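Long-range contact in export chaperone SatS (Mycobacterium tuberculosis H37Rv, PDB 6DNM), which acts as a chaperone for the SecA2 protein export pathway: residues Ile18-Ile23 with Leu89-Thr94. Residues are numbered along the deposited sequence; the frame is centred on the assembly and turned at random.
Sequences IDPIQI and LAVAVT
Pro20 and Val93 approach to 5.3 Å between their CA atoms, where the loop 89-94 passes the strand 19-24. This strand is an inner member of a four-stranded mixed sheet. The loop leads into strand 98-100, which pairs in parallel with 19-24; Gln22 takes part in that pairing through backbone hydrogen bonds with Asn97 and Tyr99. No direct hydrogen bond joins the two segments. A water bridges them instead: it donates to Pro20 O at 2.7 Å and accepts from Thr94 N at 2.9 Å.

Pro20 turns its CB toward the loop. This CB touches Val91 CG1 at 3.9 Å and Val93 CG2, also at 3.9 Å, so one ring carbon meets both valines. Trp13 of helix 12-16 also packs on this proline. Val93 CG1 stands anti to its own backbone N (chi1 180°), which brings it alongside the strand backbone, 3.8 Å from Gln22 N. Val93 also rests on Val98. Gln22 CB meets Val93 CG1 at 4.1 Å, while its NE2 is hydrogen-bonded to Tyr31 OH on the adjacent strand. From the residue between the two valines in sequence, Ala92 O comes to 3.3 Å from Pro20 CG.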
loop_
_atom_site.group_PDB
_atom_site.type_symbol
_atom_site.label_atom_id
_atom_site.label_comp_id
_atom_site.label_asym_id
_atom_site.label_seq_id
_atom_site.Cartn_x
_atom_site.Cartn_y
_atom_site.Cartn_z
ATOM N N ILE A 18 3.790 -2.799 13.807
ATOM C CA ILE A 18 3.692 -3.237 12.423
ATOM C C ILE A 18 2.206 -3.319 12.096
ATOM O O ILE A 18 1.425 -3.829 12.905
ATOM C CB ILE A 18 4.393 -4.602 12.236
ATOM C CG1 ILE A 18 5.900 -4.471 12.524
ATOM C CG2 ILE A 18 4.146 -5.171 10.849
ATOM C CD1 ILE A 18 6.642 -5.792 12.732
ATOM N N ASP A 19 1.812 -2.794 10.927
ATOM C CA ASP A 19 0.405 -2.710 10.560
ATOM C C ASP A 19 0.064 -3.740 9.500
ATOM O O ASP A 19 0.688 -3.748 8.428
ATOM C CB ASP A 19 0.074 -1.329 9.968
ATOM C CG ASP A 19 0.085 -0.213 10.985
ATOM O OD1 ASP A 19 -0.169 -0.456 12.181
ATOM O OD2 ASP A 19 0.335 0.930 10.555
ATOM N N PRO A 20 -0.971 -4.545 9.709
ATOM C CA PRO A 20 -1.600 -5.231 8.573
ATOM C C PRO A 20 -2.290 -4.212 7.685
ATOM O O PRO A 20 -2.902 -3.256 8.165
ATOM C CB PRO A 20 -2.630 -6.153 9.241
ATOM C CG PRO A 20 -2.192 -6.245 10.703
ATOM C CD PRO A 20 -1.595 -4.897 10.994
ATOM N N ILE A 21 -2.156 -4.396 6.373
ATOM C CA ILE A 21 -2.794 -3.500 5.417
ATOM C C ILE A 21 -3.579 -4.316 4.399
ATOM O O ILE A 21 -3.301 -5.494 4.166
ATOM C CB ILE A 21 -1.806 -2.535 4.712
ATOM C CG1 ILE A 21 -0.904 -3.290 3.737
ATOM C CG2 ILE A 21 -0.986 -1.737 5.735
ATOM C CD1 ILE A 21 -0.051 -2.357 2.867
ATOM N N GLN A 22 -4.575 -3.665 3.787
ATOM C CA GLN A 22 -5.394 -4.261 2.740
ATOM C C GLN A 22 -5.224 -3.443 1.471
ATOM O O GLN A 22 -5.337 -2.214 1.506
ATOM C CB GLN A 22 -6.866 -4.218 3.148
ATOM C CG GLN A 22 -7.830 -4.861 2.154
ATOM C CD GLN A 22 -9.268 -4.527 2.472
ATOM O OE1 GLN A 22 -9.647 -3.356 2.487
ATOM N NE2 GLN A 22 -10.073 -5.550 2.754
ATOM N N ILE A 23 -4.959 -4.113 0.350
ATOM C CA ILE A 23 -4.797 -3.445 -0.938
ATOM C C ILE A 23 -5.844 -4.013 -1.878
ATOM O O ILE A 23 -5.832 -5.211 -2.167
ATOM C CB ILE A 23 -3.392 -3.649 -1.530
ATOM C CG1 ILE A 23 -2.297 -3.144 -0.576
ATOM C CG2 ILE A 23 -3.300 -2.970 -2.901
ATOM C CD1 ILE A 23 -0.880 -3.577 -0.972
ATOM N N LEU A 89 -2.862 -15.380 16.710
ATOM C CA LEU A 89 -2.709 -14.245 15.810
ATOM C C LEU A 89 -4.056 -13.901 15.191
ATOM O O LEU A 89 -4.741 -14.765 14.637
ATOM C CB LEU A 89 -1.707 -14.585 14.708
ATOM C CG LEU A 89 -1.376 -13.411 13.777
ATOM C CD1 LEU A 89 -0.490 -12.400 14.492
ATOM C CD2 LEU A 89 -0.709 -13.893 12.497
ATOM N N ALA A 90 -4.440 -12.636 15.298
ATOM C CA ALA A 90 -5.708 -12.154 14.757
ATOM C C ALA A 90 -5.343 -10.988 13.857
ATOM O O ALA A 90 -5.113 -9.876 14.342
ATOM C CB ALA A 90 -6.661 -11.720 15.864
ATOM N N VAL A 91 -5.256 -11.255 12.557
ATOM C CA VAL A 91 -4.936 -10.207 11.598
ATOM C C VAL A 91 -6.145 -9.294 11.482
ATOM O O VAL A 91 -7.268 -9.751 11.239
ATOM C CB VAL A 91 -4.540 -10.804 10.243
ATOM C CG1 VAL A 91 -4.157 -9.698 9.273
ATOM C CG2 VAL A 91 -3.392 -11.776 10.426
ATOM N N ALA A 92 -5.923 -8.005 11.700
ATOM C CA ALA A 92 -6.980 -7.009 11.652
ATOM C C ALA A 92 -6.405 -5.770 10.995
ATOM O O ALA A 92 -5.318 -5.321 11.367
ATOM C CB ALA A 92 -7.455 -6.669 13.069
ATOM N N VAL A 93 -7.122 -5.235 10.012
ATOM C CA VAL A 93 -6.716 -4.038 9.286
ATOM C C VAL A 93 -7.611 -2.891 9.741
ATOM O O VAL A 93 -8.839 -2.982 9.650
ATOM C CB VAL A 93 -6.821 -4.247 7.765
ATOM C CG1 VAL A 93 -6.405 -2.991 7.021
ATOM C CG2 VAL A 93 -5.989 -5.446 7.326
ATOM N N THR A 94 -7.003 -1.816 10.231
ATOM C CA THR A 94 -7.790 -0.643 10.592
ATOM C C THR A 94 -8.175 0.145 9.340
ATOM O O THR A 94 -7.581 -0.009 8.268
ATOM C CB THR A 94 -7.031 0.249 11.573
ATOM O OG1 THR A 94 -5.800 0.662 10.975
ATOM C CG2 THR A 94 -6.730 -0.509 12.868
HETATM O O HOH W 1 -4.060 -1.952 10.250
#